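Taurocyamine kinase (Schistosoma mansoni, PDB 4WOE) catalyses the reversible transfer of phosphate from ATP to taurocyamine, a magnesium-dependent reaction of the ATP:guanido phosphotransferase family. Local coordinates at residues A[383-388]-A[422-427]; A[445-450]-A[631-636]. The protein carries 4 engineered substitutions. One frame throughout, in Å; residues are numbered along the deposited sequence.

Both interactions are largely buried and both lie in the second half of this two-repeat kinase, beside the same bound taurocyamine. Interaction 1 stays within the N-terminal domain of that half. It sets residues 383-388 against the 422-427 loop, and the loop grips the sulfonate end of the substrate. Interaction 2 joins the end of helix 437-448 to the 631-636 loop of the C-terminal catalytic domain, which meets the guanidino end. Backbone carbonyls accept in both, from a backbone N-H in interaction 1 and from a histidine ring in interaction 2. The two contacts meet through a Lys388-Asp446 salt bridge and through Cys424 packed on Cys631.

Interaction 1: A[383-388]-A[422-427]; sequences KCYTRK and SICPRT. With 3S5 (Taurocyamine), chain F.
Ile423 presents both its backbone and its side chain to the start of helix 385-388. Its carbonyl O accepts a hydrogen bond from Thr386 N at 3.1 Å, with the donor lying well above the carbonyl plane. The same O sits at the edge of the Tyr385 ring. Ile423 CG2 packs on Lys383 O at 3.5 Å. Its backbone N is turned to the substrate and donates to taurocyamine O10.

Thr386 OG1 stands anti to its own carbonyl carbon (chi1 -45°). This puts the hydroxyl beside the loop backbone, 3.5 Å from Pro425 CD. The Tyr385 ring runs alongside Ile423, with CD2 4.3 Å from CG1, and the sulfur of Cys424 approaches that ring obliquely.

Next along the loop, Cys424 N donates to O08 of the sulfonate. The Arg426 guanidinium bonds two sulfonate oxygens, with NH2 2.8 Å from O09. Its NH1 also bonds Pro425 O, which, with the sulfonate bonds, holds the group in its orientation. The loop thus lines the sulfonate end of the substrate site.

Helix 409-418 packs on Thr386 and Pro425, and helix 437-448 covers Tyr385, Cys424 and Pro425.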
loop_
_atom_site.group_PDB
_atom_site.type_symbol
_atom_site.label_atom_id
_atom_site.label_comp_id
_atom_site.label_asym_id
_atom_site.label_seq_id
_atom_site.Cartn_x
_atom_site.Cartn_y
_atom_site.Cartn_z
ATOM N N LYS A 383 20.124 -2.234 -17.265
ATOM C CA LYS A 383 20.337 -1.705 -15.917
ATOM C C LYS A 383 19.976 -2.725 -14.828
ATOM O O LYS A 383 20.572 -2.737 -13.745
ATOM C CB LYS A 383 19.525 -0.418 -15.722
ATOM C CG LYS A 383 19.851 0.691 -16.731
ATOM C CD LYS A 383 21.317 1.113 -16.648
ATOM C CE LYS A 383 21.624 2.277 -17.590
ATOM N NZ LYS A 383 23.052 2.705 -17.526
ATOM N N CYS A 384 19.011 -3.587 -15.135
ATOM C CA CYS A 384 18.406 -4.477 -14.151
ATOM C C CYS A 384 18.991 -5.882 -14.184
ATOM O O CYS A 384 18.606 -6.692 -15.029
ATOM C CB CYS A 384 16.897 -4.542 -14.388
ATOM S SG CYS A 384 15.967 -5.571 -13.250
ATOM N N TYR A 385 19.904 -6.176 -13.255
ATOM C CA TYR A 385 20.501 -7.517 -13.157
ATOM C C TYR A 385 19.437 -8.620 -13.049
ATOM O O TYR A 385 19.574 -9.683 -13.653
ATOM C CB TYR A 385 21.462 -7.597 -11.969
ATOM C CG TYR A 385 22.685 -6.702 -12.081
ATOM C CD1 TYR A 385 23.866 -7.165 -12.658
ATOM C CD2 TYR A 385 22.664 -5.394 -11.604
ATOM C CE1 TYR A 385 24.989 -6.345 -12.756
ATOM C CE2 TYR A 385 23.780 -4.575 -11.698
ATOM C CZ TYR A 385 24.935 -5.054 -12.278
ATOM O OH TYR A 385 26.035 -4.238 -12.374
ATOM N N THR A 386 18.373 -8.349 -12.299
ATOM C CA THR A 386 17.268 -9.289 -12.104
ATOM C C THR A 386 16.685 -9.809 -13.419
ATOM O O THR A 386 16.383 -11.000 -13.550
ATOM C CB THR A 386 16.128 -8.634 -11.307
ATOM O OG1 THR A 386 16.669 -7.918 -10.195
ATOM C CG2 THR A 386 15.117 -9.673 -10.824
ATOM N N ARG A 387 16.516 -8.905 -14.382
ATOM C CA ARG A 387 15.933 -9.273 -15.665
ATOM C C ARG A 387 16.970 -9.804 -16.651
ATOM O O ARG A 387 16.701 -10.751 -17.399
ATOM C CB ARG A 387 15.200 -8.089 -16.297
ATOM C CG ARG A 387 14.576 -8.480 -17.610
ATOM C CD ARG A 387 13.671 -7.427 -18.178
ATOM N NE ARG A 387 12.997 -7.950 -19.360
ATOM C CZ ARG A 387 12.861 -7.291 -20.506
ATOM N NH1 ARG A 387 13.340 -6.063 -20.634
ATOM N NH2 ARG A 387 12.230 -7.861 -21.520
ATOM N N LYS A 388 18.154 -9.199 -16.639
ATOM C CA LYS A 388 19.198 -9.546 -17.588
ATOM C C LYS A 388 19.563 -11.039 -17.560
ATOM O O LYS A 388 19.931 -11.619 -18.589
ATOM C CB LYS A 388 20.429 -8.690 -17.318
ATOM C CG LYS A 388 21.631 -9.006 -18.192
ATOM C CD LYS A 388 22.762 -8.036 -17.888
ATOM C CE LYS A 388 24.075 -8.492 -18.492
ATOM N NZ LYS A 388 25.204 -7.619 -18.069
ATOM N N SER A 422 14.123 -1.053 -9.613
ATOM C CA SER A 422 14.978 -1.934 -8.806
ATOM C C SER A 422 15.789 -2.901 -9.669
ATOM O O SER A 422 15.291 -3.422 -10.670
ATOM C CB SER A 422 14.116 -2.716 -7.807
ATOM O OG SER A 422 14.622 -4.012 -7.569
ATOM N N ILE A 423 17.029 -3.171 -9.274
ATOM C CA ILE A 423 17.938 -3.844 -10.194
ATOM C C ILE A 423 18.461 -5.194 -9.715
ATOM O O ILE A 423 19.073 -5.925 -10.501
ATOM C CB ILE A 423 19.152 -2.935 -10.529
ATOM C CG1 ILE A 423 20.067 -2.762 -9.319
ATOM C CG2 ILE A 423 18.687 -1.570 -11.025
ATOM C CD1 ILE A 423 21.184 -1.754 -9.557
ATOM N N CYS A 424 18.225 -5.526 -8.444
ATOM C CA CYS A 424 18.650 -6.812 -7.881
ATOM C C CYS A 424 17.467 -7.573 -7.276
ATOM O O CYS A 424 16.499 -6.974 -6.813
ATOM C CB CYS A 424 19.740 -6.618 -6.808
ATOM S SG CYS A 424 21.461 -6.357 -7.390
ATOM N N PRO A 425 17.549 -8.905 -7.269
ATOM C CA PRO A 425 16.556 -9.750 -6.588
ATOM C C PRO A 425 16.708 -9.750 -5.056
ATOM O O PRO A 425 17.665 -9.167 -4.517
ATOM C CB PRO A 425 16.849 -11.141 -7.157
ATOM C CG PRO A 425 18.326 -11.107 -7.445
ATOM C CD PRO A 425 18.590 -9.703 -7.946
ATOM N N ARG A 426 15.775 -10.402 -4.367
ATOM C CA ARG A 426 15.885 -10.627 -2.925
ATOM C C ARG A 426 15.587 -12.091 -2.589
ATOM O O ARG A 426 14.434 -12.542 -2.690
ATOM C CB ARG A 426 14.936 -9.708 -2.148
ATOM C CG ARG A 426 15.125 -8.234 -2.425
ATOM C CD ARG A 426 16.384 -7.689 -1.766
ATOM N NE ARG A 426 16.347 -6.234 -1.780
ATOM C CZ ARG A 426 16.663 -5.486 -2.835
ATOM N NH1 ARG A 426 17.085 -6.058 -3.966
ATOM N NH2 ARG A 426 16.573 -4.165 -2.753
ATOM N N THR A 427 16.608 -12.824 -2.168
ATOM C CA THR A 427 16.471 -14.274 -2.010
ATOM C C THR A 427 15.674 -14.646 -0.755
ATOM O O THR A 427 15.466 -13.805 0.112
ATOM C CB THR A 427 17.843 -14.961 -1.952
ATOM O OG1 THR A 427 18.554 -14.495 -0.809
ATOM C CG2 THR A 427 18.666 -14.646 -3.209
HETATM N N01 3S5 F . 19.684 -4.817 -1.316
HETATM C C02 3S5 F . 19.300 -3.582 -1.368
HETATM N N03 3S5 F . 18.814 -3.008 -0.300
HETATM N N04 3S5 F . 19.401 -2.872 -2.535
HETATM C C05 3S5 F . 19.923 -3.407 -3.775
HETATM C C06 3S5 F . 19.653 -2.404 -4.918
HETATM S S07 3S5 F . 17.986 -2.483 -5.507
HETATM O O08 3S5 F . 17.653 -3.936 -5.800
HETATM O O09 3S5 F . 17.021 -1.973 -4.459
HETATM O O10 3S5 F . 17.800 -1.654 -6.760
HETATM O O HOH W 1 15.058 -6.329 -9.335
#

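Interaction 2: A[445-450]-A[631-636]. With 3S5 (Taurocyamine), chain F; NO3 (nitrate ion), chain J.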
loop_
_atom_site.group_PDB
_atom_site.type_symbol
_atom_site.label_atom_id
_atom_site.label_comp_id
_atom_site.label_asym_id
_atom_site.label_seq_id
_atom_site.Cartn_x
_atom_site.Cartn_y
_atom_site.Cartn_z
ATOM N N CYS A 445 28.608 -12.396 -10.304
ATOM C CA CYS A 445 29.903 -12.100 -10.926
ATOM C C CYS A 445 29.875 -10.752 -11.630
ATOM O O CYS A 445 30.854 -10.006 -11.604
ATOM C CB CYS A 445 30.306 -13.193 -11.933
ATOM S SG CYS A 445 30.871 -14.765 -11.193
ATOM N N ASP A 446 28.746 -10.461 -12.259
ATOM C CA ASP A 446 28.554 -9.230 -13.000
ATOM C C ASP A 446 28.492 -8.045 -12.062
ATOM O O ASP A 446 29.199 -7.059 -12.254
ATOM C CB ASP A 446 27.278 -9.329 -13.829
ATOM C CG ASP A 446 27.068 -8.139 -14.745
ATOM O OD1 ASP A 446 27.840 -7.168 -14.681
ATOM O OD2 ASP A 446 26.099 -8.173 -15.522
ATOM N N TYR A 447 27.660 -8.149 -11.032
ATOM C CA TYR A 447 27.471 -7.051 -10.092
ATOM C C TYR A 447 28.753 -6.691 -9.353
ATOM O O TYR A 447 29.114 -5.522 -9.253
ATOM C CB TYR A 447 26.387 -7.387 -9.067
ATOM C CG TYR A 447 26.181 -6.279 -8.056
ATOM C CD1 TYR A 447 25.226 -5.291 -8.273
ATOM C CD2 TYR A 447 26.948 -6.213 -6.892
ATOM C CE1 TYR A 447 25.038 -4.267 -7.362
ATOM C CE2 TYR A 447 26.772 -5.192 -5.984
ATOM C CZ TYR A 447 25.810 -4.219 -6.225
ATOM O OH TYR A 447 25.625 -3.194 -5.319
ATOM N N HIS A 448 29.412 -7.700 -8.797
ATOM C CA HIS A 448 30.613 -7.474 -8.002
ATOM C C HIS A 448 31.886 -7.345 -8.838
ATOM O O HIS A 448 32.960 -7.072 -8.293
ATOM C CB HIS A 448 30.784 -8.598 -6.975
ATOM C CG HIS A 448 29.718 -8.615 -5.929
ATOM N ND1 HIS A 448 29.746 -7.788 -4.826
ATOM C CD2 HIS A 448 28.589 -9.355 -5.818
ATOM C CE1 HIS A 448 28.682 -8.022 -4.077
ATOM N NE2 HIS A 448 27.961 -8.965 -4.660
ATOM N N GLY A 449 31.760 -7.536 -10.147
ATOM C CA GLY A 449 32.894 -7.422 -11.047
ATOM C C GLY A 449 33.988 -8.433 -10.753
ATOM O O GLY A 449 35.169 -8.067 -10.676
ATOM N N VAL A 450 33.610 -9.701 -10.561
ATOM C CA VAL A 450 34.613 -10.743 -10.360
ATOM C C VAL A 450 35.389 -10.897 -11.665
ATOM O O VAL A 450 34.795 -10.946 -12.750
ATOM C CB VAL A 450 34.001 -12.107 -9.945
ATOM C CG1 VAL A 450 35.109 -13.128 -9.692
ATOM C CG2 VAL A 450 33.134 -11.955 -8.716
ATOM N N CYS A 631 20.009 -10.013 -0.461
ATOM C CA CYS A 631 20.373 -9.525 -1.783
ATOM C C CYS A 631 21.792 -9.972 -2.157
ATOM O O CYS A 631 22.702 -9.889 -1.327
ATOM C CB CYS A 631 20.279 -7.999 -1.819
ATOM S SG CYS A 631 20.627 -7.257 -3.430
ATOM N N PRO A 632 21.987 -10.446 -3.405
ATOM C CA PRO A 632 23.326 -10.832 -3.890
ATOM C C PRO A 632 24.351 -9.666 -3.864
ATOM O O PRO A 632 25.560 -9.919 -3.771
ATOM C CB PRO A 632 23.061 -11.290 -5.339
ATOM C CG PRO A 632 21.753 -10.626 -5.723
ATOM C CD PRO A 632 20.954 -10.601 -4.446
ATOM N N SER A 633 23.879 -8.422 -3.946
ATOM C CA SER A 633 24.771 -7.253 -3.832
ATOM C C SER A 633 25.513 -7.141 -2.482
ATOM O O SER A 633 26.517 -6.436 -2.389
ATOM C CB SER A 633 23.983 -5.960 -4.054
ATOM O OG SER A 633 23.353 -5.546 -2.851
ATOM N N ASN A 634 25.015 -7.827 -1.447
ATOM C CA ASN A 634 25.593 -7.765 -0.096
ATOM C C ASN A 634 26.348 -9.024 0.335
ATOM O O ASN A 634 26.474 -9.311 1.530
ATOM C CB ASN A 634 24.493 -7.486 0.927
ATOM C CG ASN A 634 23.899 -6.104 0.769
ATOM O OD1 ASN A 634 24.615 -5.143 0.497
ATOM N ND2 ASN A 634 22.571 -6.000 0.916
ATOM N N LEU A 635 26.836 -9.783 -0.638
ATOM C CA LEU A 635 27.604 -10.986 -0.332
ATOM C C LEU A 635 29.048 -10.634 0.004
ATOM O O LEU A 635 29.445 -9.471 -0.082
ATOM C CB LEU A 635 27.554 -11.962 -1.506
ATOM C CG LEU A 635 26.154 -12.448 -1.820
ATOM C CD1 LEU A 635 26.181 -13.311 -3.077
ATOM C CD2 LEU A 635 25.619 -13.213 -0.618
ATOM N N GLY A 636 29.815 -11.644 0.400
ATOM C CA GLY A 636 31.247 -11.491 0.608
ATOM C C GLY A 636 31.627 -10.952 1.976
ATOM O O GLY A 636 31.452 -11.633 2.994
HETATM N N01 3S5 F . 19.684 -4.817 -1.316
HETATM C C02 3S5 F . 19.300 -3.582 -1.368
HETATM N N03 3S5 F . 18.814 -3.008 -0.300
HETATM N N04 3S5 F . 19.401 -2.872 -2.535
HETATM C C05 3S5 F . 19.923 -3.407 -3.775
HETATM C C06 3S5 F . 19.653 -2.404 -4.918
HETATM S S07 3S5 F . 17.986 -2.483 -5.507
HETATM O O08 3S5 F . 17.653 -3.936 -5.800
HETATM O O09 3S5 F . 17.021 -1.973 -4.459
HETATM O O10 3S5 F . 17.800 -1.654 -6.760
HETATM N N NO3 J . 21.243 -2.028 0.953
HETATM O O1 NO3 J . 20.594 -0.997 1.325
HETATM O O2 NO3 J . 21.195 -3.085 1.664
HETATM O O3 NO3 J . 21.944 -2.007 -0.120
#
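Pro632 and Ser633 meet Tyr447 and His448 where helix 437-448 runs out. Just before them, Cys631, the predicted active-site cysteine, faces the substrate. Its SG stands anti to the backbone N (chi1 -177°) and accepts a hydrogen bond from taurocyamine N01 at 3.4 Å. Ser633 N also donates to this sulfur, so two donors approach it.

Pro632 O is the polar centre of the contact. His448 NE2 donates to it at 2.7 Å, almost straight at 177°. The oxygen lies in the imidazole plane, while the donor is tilted 22° from the carbonyl plane. His448 ND1 has a weak bond to Arg690 N.

Ser633 lays its CB over one face of the Tyr447 ring, a CH-pi contact 3.8 Å from the ring centroid. Its carbonyl O sits at the imidazole edge, 3.2 Å from His448 CE1.

Asn634 turns away from the helix. Its ND2 bonds weakly to a nitrate ion, probably from the crystallisation liquor, and its OD1 is held by Arg486 and Arg690. Leu635 then packs on Ile444 of the helix.

Gly449, with positive phi, ends that helix in a Schellman motif, in which Val450 N bonds Cys445 O. The contact joins the N-terminal domain to the C-terminal catalytic domain beside the phosphagen kinase active site, where the cysteine loop meets the substrate's guanidino group.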